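Local coordinates for possible atls1-like light-inducible protein (Prochlorococcus marinus, PDB 2XCZ) that belongs to the macrophage migration inhibitory factor (MIF) family and assembles as a trimer, its own precise role being unassigned, at residues I4-S9 against P56-E61; E61-G66 against E100-R105. One frame throughout, in Å; residues are numbered along the deposited sequence.

Contact 1. Residues I4-S9 against P56-E61; sequences INIQAS and PTCYVE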
ATOM      1  N   ILE A   4     -10.258   0.256  -3.675  1.00  8.38           N
ATOM      2  CA  ILE A   4     -10.291  -0.230  -2.298  1.00  8.52           C
ATOM      3  C   ILE A   4      -9.456  -1.511  -2.144  1.00  7.87           C
ATOM      4  O   ILE A   4      -9.791  -2.562  -2.689  1.00  8.13           O
ATOM      5  CB  ILE A   4     -11.737  -0.357  -1.768  1.00  8.64           C
ATOM      6  CG1 ILE A   4     -11.751  -0.828  -0.301  1.00  8.20           C
ATOM      7  CG2 ILE A   4     -12.614  -1.227  -2.716  1.00  8.19           C
ATOM      8  CD1 ILE A   4     -13.086  -0.574   0.405  1.00 10.02           C
ATOM      9  N   ASN A   5      -8.370  -1.396  -1.380  1.00  8.02           N
ATOM     10  CA  ASN A   5      -7.462  -2.514  -1.138  1.00  8.03           C
ATOM     11  C   ASN A   5      -7.573  -2.931   0.327  1.00  8.79           C
ATOM     12  O   ASN A   5      -7.371  -2.108   1.221  1.00  9.48           O
ATOM     13  CB  ASN A   5      -6.020  -2.091  -1.465  1.00  7.42           C
ATOM     14  CG  ASN A   5      -5.760  -1.934  -2.954  1.00  9.68           C
ATOM     15  OD1 ASN A   5      -6.236  -2.721  -3.787  1.00  9.55           O
ATOM     16  ND2 ASN A   5      -4.959  -0.928  -3.292  1.00  9.22           N
ATOM     17  N   ILE A   6      -7.915  -4.196   0.577  1.00  8.43           N
ATOM     18  CA  ILE A   6      -8.070  -4.680   1.950  1.00  9.40           C
ATOM     19  C   ILE A   6      -6.933  -5.621   2.296  1.00  9.45           C
ATOM     20  O   ILE A   6      -6.603  -6.529   1.529  1.00 10.08           O
ATOM     21  CB  ILE A   6      -9.425  -5.411   2.152  1.00  9.24           C
ATOM     22  CG1 ILE A   6     -10.615  -4.501   1.786  1.00 10.54           C
ATOM     23  CG2 ILE A   6      -9.585  -5.862   3.602  1.00  9.67           C
ATOM     24  CD1 ILE A   6     -11.897  -5.292   1.454  1.00 13.47           C
ATOM     25  N   GLN A   7      -6.333  -5.392   3.455  1.00  9.89           N
ATOM     26  CA  GLN A   7      -5.275  -6.246   3.983  1.00 10.76           C
ATOM     27  C   GLN A   7      -5.762  -6.769   5.343  1.00 10.77           C
ATOM     28  O   GLN A   7      -5.956  -5.993   6.290  1.00 11.11           O
ATOM     29  CB  GLN A   7      -4.003  -5.408   4.099  1.00 11.03           C
ATOM     30  CG  GLN A   7      -2.836  -6.033   4.825  1.00 13.68           C
ATOM     31  CD  GLN A   7      -1.895  -4.973   5.359  1.00 17.76           C
ATOM     32  OE1 GLN A   7      -1.862  -4.706   6.561  1.00 20.42           O
ATOM     33  NE2 GLN A   7      -1.150  -4.332   4.460  1.00 19.84           N
ATOM     34  N   ALA A   8      -5.985  -8.078   5.446  1.00 10.25           N
ATOM     35  CA  ALA A   8      -6.620  -8.608   6.662  1.00 10.55           C
ATOM     36  C   ALA A   8      -5.787  -9.698   7.304  1.00 10.42           C
ATOM     37  O   ALA A   8      -5.049 -10.392   6.612  1.00 10.70           O
ATOM     38  CB  ALA A   8      -8.042  -9.111   6.364  1.00 10.45           C
ATOM     39  N   SER A   9      -5.926  -9.840   8.619  1.00 10.68           N
ATOM     40  CA  SER A   9      -5.187 -10.836   9.382  1.00 11.50           C
ATOM     41  C   SER A   9      -5.832 -12.222   9.357  1.00 12.55           C
ATOM     42  O   SER A   9      -5.150 -13.237   9.577  1.00 12.72           O
ATOM     43  CB  SER A   9      -5.000 -10.375  10.830  1.00 10.83           C
ATOM     44  OG  SER A   9      -6.228 -10.409  11.545  1.00 10.71           O
ATOM     45  N   PRO A  56      -8.324 -10.719  15.184  1.00 13.72           N
ATOM     46  CA  PRO A  56      -8.744 -10.334  13.835  1.00 13.20           C
ATOM     47  C   PRO A  56      -8.703  -8.820  13.652  1.00 12.55           C
ATOM     48  O   PRO A  56      -9.267  -8.083  14.461  1.00 12.46           O
ATOM     49  CB  PRO A  56     -10.173 -10.875  13.744  1.00 13.83           C
ATOM     50  CG  PRO A  56     -10.111 -12.118  14.589  1.00 12.80           C
ATOM     51  CD  PRO A  56      -9.160 -11.819  15.719  1.00 13.23           C
ATOM     52  N   THR A  57      -7.987  -8.387  12.614  1.00 12.22           N
ATOM     53  CA  THR A  57      -7.820  -6.957  12.338  1.00 11.84           C
ATOM     54  C   THR A  57      -7.612  -6.724  10.841  1.00 11.55           C
ATOM     55  O   THR A  57      -7.301  -7.658  10.090  1.00 10.43           O
ATOM     56  CB  THR A  57      -6.690  -6.345  13.171  1.00 11.86           C
ATOM     57  OG1 THR A  57      -6.678  -4.926  12.970  1.00 12.12           O
ATOM     58  CG2 THR A  57      -5.343  -6.927  12.792  1.00 12.36           C
ATOM     59  N   CYS A  58      -7.773  -5.472  10.411  1.00 11.31           N
ATOM     60  CA  CYS A  58      -7.896  -5.187   9.000  1.00 12.11           C
ATOM     61  C   CYS A  58      -7.391  -3.773   8.706  1.00 10.25           C
ATOM     62  O   CYS A  58      -7.740  -2.851   9.429  1.00  9.73           O
ATOM     63  CB  CYS A  58      -9.393  -5.281   8.679  1.00 13.02           C
ATOM     64  SG  CYS A  58      -9.839  -4.987   7.078  1.00 20.60           S
ATOM     65  N   TYR A  59      -6.554  -3.615   7.675  1.00  9.33           N
ATOM     66  CA  TYR A  59      -6.257  -2.278   7.141  1.00  9.19           C
ATOM     67  C   TYR A  59      -6.802  -2.133   5.729  1.00  8.81           C
ATOM     68  O   TYR A  59      -6.531  -2.964   4.868  1.00  9.54           O
ATOM     69  CB  TYR A  59      -4.754  -1.966   7.118  1.00  8.89           C
ATOM     70  CG  TYR A  59      -4.480  -0.619   6.466  1.00  9.41           C
ATOM     71  CD1 TYR A  59      -4.947   0.558   7.050  1.00 10.63           C
ATOM     72  CD2 TYR A  59      -3.806  -0.539   5.239  1.00 11.17           C
ATOM     73  CE1 TYR A  59      -4.737   1.789   6.442  1.00 10.80           C
ATOM     74  CE2 TYR A  59      -3.585   0.703   4.608  1.00 10.87           C
ATOM     75  CZ  TYR A  59      -4.067   1.851   5.222  1.00 10.91           C
ATOM     76  OH  TYR A  59      -3.847   3.077   4.623  1.00 14.58           O
ATOM     77  N   VAL A  60      -7.514  -1.041   5.475  1.00  8.77           N
ATOM     78  CA  VAL A  60      -8.064  -0.800   4.141  1.00  8.54           C
ATOM     79  C   VAL A  60      -7.509   0.499   3.582  1.00  9.06           C
ATOM     80  O   VAL A  60      -7.460   1.493   4.290  1.00  9.14           O
ATOM     81  CB  VAL A  60      -9.598  -0.660   4.203  1.00  8.69           C
ATOM     82  CG1 VAL A  60     -10.202  -0.539   2.782  1.00  8.33           C
ATOM     83  CG2 VAL A  60     -10.219  -1.851   4.965  1.00  8.00           C
ATOM     84  N   GLU A  61      -7.102   0.500   2.317  1.00  8.64           N
ATOM     85  CA  GLU A  61      -6.880   1.797   1.666  1.00 10.05           C
ATOM     86  C   GLU A  61      -7.953   2.082   0.630  1.00  9.44           C
ATOM     87  O   GLU A  61      -8.327   1.207  -0.154  1.00  8.52           O
ATOM     88  CB  GLU A  61      -5.484   1.950   1.103  1.00 12.21           C
ATOM     89  CG  GLU A  61      -4.987   0.845   0.286  1.00 15.80           C
ATOM     90  CD  GLU A  61      -3.705   1.224  -0.467  1.00 19.33           C
ATOM     91  OE1 GLU A  61      -2.835   1.946   0.099  1.00 22.24           O
ATOM     92  OE2 GLU A  61      -3.574   0.781  -1.616  1.00 18.54           O
TER
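Asn5 and Glu61 lie side by side on one face of the sheet, their amide and carboxylate planes nearly coplanar, 29° apart. Asn5 ND2 donates to Glu61 OE2 over 2.8 Å, with the acceptor in the amide plane and the anti lone pair of the carboxylate oxygen in use. Glu61 reaches this position because its CG sits between the backbone N and the carbonyl carbon (chi1 49°), which lays the extended chain along Asn5, with Glu61 CG 3.6 Å from Asn5 CB. Asn5 OD1 is hydrogen-bonded to Ser41 OG, so the amide is held at both ends.

On the face carrying Ile6, Cys58 and Val60 the contacts are apolar, and Ile4 joins them: Ile4 CG1 presses on Val60 CG1 at 3.5 Å, tight for two carbons, while Ile6 CG2 reaches Cys58 SG at 3.6 Å. Helices 16-31 and 72-88 cover this layer.

Backbone hydrogen bonds join Asn5 with Glu61 and Gln7 with Tyr59 in both directions. At the ladder's end Ser9 N still donates to Thr57 O (3.0 Å), but Thr57 N turns to Ser9 OG (2.9 Å). The strand axes, 4.7 Å apart at 165°, define the antiparallel central pair of the MIF-fold sheet. The face of Asn5, Gln7, Tyr59 and Glu61 meets the other subunits of the MIF trimer, Glu61 packing on Tyr59 of one neighbour and Tyr59 on Leu3 of the other.

Contact 2. Residues E61-G66 against E100-R105; sequences EVKSIG and EDVPAR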
ATOM      1  N   GLU A  61      -7.102   0.500   2.317  1.00  8.64           N
ATOM      2  CA  GLU A  61      -6.880   1.797   1.666  1.00 10.05           C
ATOM      3  C   GLU A  61      -7.953   2.082   0.630  1.00  9.44           C
ATOM      4  O   GLU A  61      -8.327   1.207  -0.154  1.00  8.52           O
ATOM      5  CB  GLU A  61      -5.484   1.950   1.103  1.00 12.21           C
ATOM      6  CG  GLU A  61      -4.987   0.845   0.286  1.00 15.80           C
ATOM      7  CD  GLU A  61      -3.705   1.224  -0.467  1.00 19.33           C
ATOM      8  OE1 GLU A  61      -2.835   1.946   0.099  1.00 22.24           O
ATOM      9  OE2 GLU A  61      -3.574   0.781  -1.616  1.00 18.54           O
ATOM     10  N   VAL A  62      -8.484   3.298   0.694  1.00  9.50           N
ATOM     11  CA  VAL A  62      -9.474   3.754  -0.246  1.00  9.27           C
ATOM     12  C   VAL A  62      -8.951   4.985  -0.960  1.00  9.12           C
ATOM     13  O   VAL A  62      -8.497   5.914  -0.314  1.00  9.14           O
ATOM     14  CB  VAL A  62     -10.809   4.101   0.449  1.00  8.99           C
ATOM     15  CG1 VAL A  62     -11.788   4.752  -0.544  1.00 10.25           C
ATOM     16  CG2 VAL A  62     -11.438   2.844   1.051  1.00  9.75           C
ATOM     17  N   LYS A  63      -9.019   4.976  -2.292  1.00  9.38           N
ATOM     18  CA  LYS A  63      -8.657   6.155  -3.084  1.00  9.99           C
ATOM     19  C   LYS A  63      -9.759   6.475  -4.078  1.00 10.13           C
ATOM     20  O   LYS A  63     -10.463   5.597  -4.568  1.00  9.42           O
ATOM     21  CB  LYS A  63      -7.321   5.970  -3.820  1.00 10.62           C
ATOM     22  CG  LYS A  63      -6.133   5.681  -2.915  1.00 11.26           C
ATOM     23  CD  LYS A  63      -4.855   5.596  -3.735  1.00 12.59           C
ATOM     24  CE  LYS A  63      -3.659   5.182  -2.886  1.00 14.33           C
ATOM     25  NZ  LYS A  63      -3.487   6.008  -1.644  1.00 14.28           N
ATOM     26  N   SER A  64      -9.899   7.760  -4.378  1.00 10.33           N
ATOM     27  CA  SER A  64     -10.845   8.198  -5.385  1.00 10.77           C
ATOM     28  C   SER A  64     -10.360   9.507  -5.975  1.00 11.08           C
ATOM     29  O   SER A  64      -9.660  10.274  -5.297  1.00 11.94           O
ATOM     30  CB  SER A  64     -12.223   8.424  -4.753  1.00 10.76           C
ATOM     31  OG  SER A  64     -13.189   8.689  -5.756  1.00 11.54           O
ATOM     32  N   ILE A  65     -10.714   9.749  -7.241  1.00 11.11           N
ATOM     33  CA  ILE A  65     -10.569  11.073  -7.814  1.00 10.99           C
ATOM     34  C   ILE A  65     -11.824  11.834  -7.389  1.00 11.29           C
ATOM     35  O   ILE A  65     -12.912  11.639  -7.941  1.00 11.42           O
ATOM     36  CB  ILE A  65     -10.400  11.048  -9.358  1.00 10.74           C
ATOM     37  CG1 ILE A  65      -9.108  10.329  -9.760  1.00 11.33           C
ATOM     38  CG2 ILE A  65     -10.380  12.485  -9.906  1.00 12.24           C
ATOM     39  CD1 ILE A  65      -9.021  10.025 -11.254  1.00 11.32           C
ATOM     40  N   GLY A  66     -11.656  12.686  -6.389  1.00 11.25           N
ATOM     41  CA  GLY A  66     -12.764  13.356  -5.734  1.00 12.68           C
ATOM     42  C   GLY A  66     -13.751  12.382  -5.108  1.00 13.28           C
ATOM     43  O   GLY A  66     -13.411  11.222  -4.829  1.00 13.60           O
ATOM     44  N   GLU A 100      -7.507   8.654   0.453  1.00 11.42           N
ATOM     45  CA  GLU A 100      -6.784   9.663  -0.323  1.00 12.30           C
ATOM     46  C   GLU A 100      -7.685  10.151  -1.464  1.00 12.03           C
ATOM     47  O   GLU A 100      -8.275   9.347  -2.186  1.00 10.76           O
ATOM     48  CB  GLU A 100      -5.490   9.070  -0.888  1.00 13.05           C
ATOM     49  CG  GLU A 100      -4.621  10.060  -1.659  1.00 17.04           C
ATOM     50  CD  GLU A 100      -3.261   9.477  -2.011  1.00 21.20           C
ATOM     51  OE1 GLU A 100      -3.195   8.498  -2.788  1.00 19.21           O
ATOM     52  OE2 GLU A 100      -2.245   9.996  -1.498  1.00 26.31           O
ATOM     53  N   ASP A 101      -7.837  11.472  -1.569  1.00 11.92           N
ATOM     54  CA  ASP A 101      -8.457  12.094  -2.731  1.00 12.33           C
ATOM     55  C   ASP A 101      -7.304  12.407  -3.689  1.00 12.16           C
ATOM     56  O   ASP A 101      -6.471  13.293  -3.434  1.00 12.09           O
ATOM     57  CB  ASP A 101      -9.227  13.356  -2.297  1.00 12.72           C
ATOM     58  CG  ASP A 101      -9.828  14.127  -3.468  1.00 14.21           C
ATOM     59  OD1 ASP A 101      -9.542  13.804  -4.647  1.00 14.46           O
ATOM     60  OD2 ASP A 101     -10.586  15.085  -3.199  1.00 16.40           O
ATOM     61  N   VAL A 102      -7.233  11.643  -4.778  1.00 11.51           N
ATOM     62  CA  VAL A 102      -6.086  11.670  -5.687  1.00 11.88           C
ATOM     63  C   VAL A 102      -6.378  12.592  -6.869  1.00 11.92           C
ATOM     64  O   VAL A 102      -7.435  12.455  -7.491  1.00 11.65           O
ATOM     65  CB  VAL A 102      -5.794  10.261  -6.251  1.00 11.57           C
ATOM     66  CG1 VAL A 102      -4.536  10.291  -7.128  1.00 11.11           C
ATOM     67  CG2 VAL A 102      -5.618   9.251  -5.120  1.00 13.18           C
ATOM     68  N   PRO A 103      -5.462  13.539  -7.166  1.00 12.27           N
ATOM     69  CA  PRO A 103      -5.666  14.327  -8.382  1.00 12.25           C
ATOM     70  C   PRO A 103      -5.639  13.425  -9.601  1.00 12.27           C
ATOM     71  O   PRO A 103      -4.870  12.449  -9.641  1.00 11.94           O
ATOM     72  CB  PRO A 103      -4.467  15.290  -8.381  1.00 12.15           C
ATOM     73  CG  PRO A 103      -4.072  15.380  -6.955  1.00 13.67           C
ATOM     74  CD  PRO A 103      -4.267  13.985  -6.436  1.00 12.46           C
ATOM     75  N   ALA A 104      -6.494  13.725 -10.580  1.00 12.11           N
ATOM     76  CA  ALA A 104      -6.626  12.891 -11.773  1.00 12.02           C
ATOM     77  C   ALA A 104      -5.292  12.661 -12.497  1.00 11.29           C
ATOM     78  O   ALA A 104      -5.011  11.551 -12.966  1.00 10.43           O
ATOM     79  CB  ALA A 104      -7.676  13.470 -12.712  1.00 12.19           C
ATOM     80  N   ARG A 105      -4.449  13.686 -12.557  1.00 11.36           N
ATOM     81  CA  ARG A 105      -3.134  13.536 -13.208  1.00 11.98           C
ATOM     82  C   ARG A 105      -2.160  12.607 -12.460  1.00 11.34           C
ATOM     83  O   ARG A 105      -1.132  12.196 -13.024  1.00 11.72           O
ATOM     84  CB  ARG A 105      -2.484  14.898 -13.459  1.00 11.85           C
ATOM     85  CG  ARG A 105      -2.129  15.700 -12.226  1.00 15.69           C
ATOM     86  CD  ARG A 105      -1.302  16.937 -12.619  1.00 19.68           C
ATOM     87  NE  ARG A 105      -0.008  16.573 -13.217  1.00 23.15           N
ATOM     88  CZ  ARG A 105       1.099  16.314 -12.520  1.00 24.59           C
ATOM     89  NH1 ARG A 105       1.094  16.380 -11.193  1.00 23.39           N
ATOM     90  NH2 ARG A 105       2.216  15.997 -13.155  1.00 25.12           N
TER
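Glu100 and Lys63, paired in parallel register with CA atoms 4.8 Å apart, put their side chains on the same face of the sheet and join in a salt bridge. Lys63 NZ comes to 2.8 Å from Glu100 OE1, approaching from above the carboxylate plane, 63° out of it. The lysine chain is extended as far as CE and then bends at its last torsion (chi4 -51°), which turns the ammonium back over the glutamate. Its aliphatic part also packs on Val102, Lys63 CB lying 3.9 Å from Val102 CG2, and Trp107 touches both residues. Glu100 also packs against Glu100 of each of the other two subunits; the lysine probably offsets part of the gathered negative charge.

Ile65, with more surface buried here than Lys63, lies further along. Ile65 CA makes a CA-H...O contact with Val102 O at 3.4 Å, and Ile65 CD1 and CG2 each lie 4.0 Å from Ala104 CB. Phe114 touches Ile65 and Ala104 as well.

Backbone hydrogen bonds Glu100 N to Val62 O, Ser64 N to Glu100 O and Val102 N to Ser64 O alternate between the strands. Past the last bridge Asp101 OD1 accepts from Gly66 N at 3.0 Å, again from above the carboxylate plane. Ser64 OG meanwhile donates to Gly66 O (2.7 Å). Strands 58-64 and 95-101, parallel neighbours joined through helix 72-88, form a beta-alpha-beta crossover, a building unit of the MIF fold.

Overall arrangement
Strand 58-64 serves both contacts: its first part pairs antiparallel with strand 3-8 in contact 1, its last part parallel with strand 95-101 in contact 2. The centres of the two contacts lie about 18 Å apart, on opposite sides of the chain's centre. Glu61 ends segment 56-61 and opens segment 61-66, but its side chain takes part only in contact 1 of the two. The contacts meet where Ile4 CD1 packs on Val62 CG2 at 3.8 Å. Both also reach the third subunit, whose Tyr59 packs on Glu61 and Lys63. In contact 2, Ile65 N is hydrogen-bonded to a PEG molecule, probably from the crystallisation liquor, and the Ile65 side chain is about 4 Å from it.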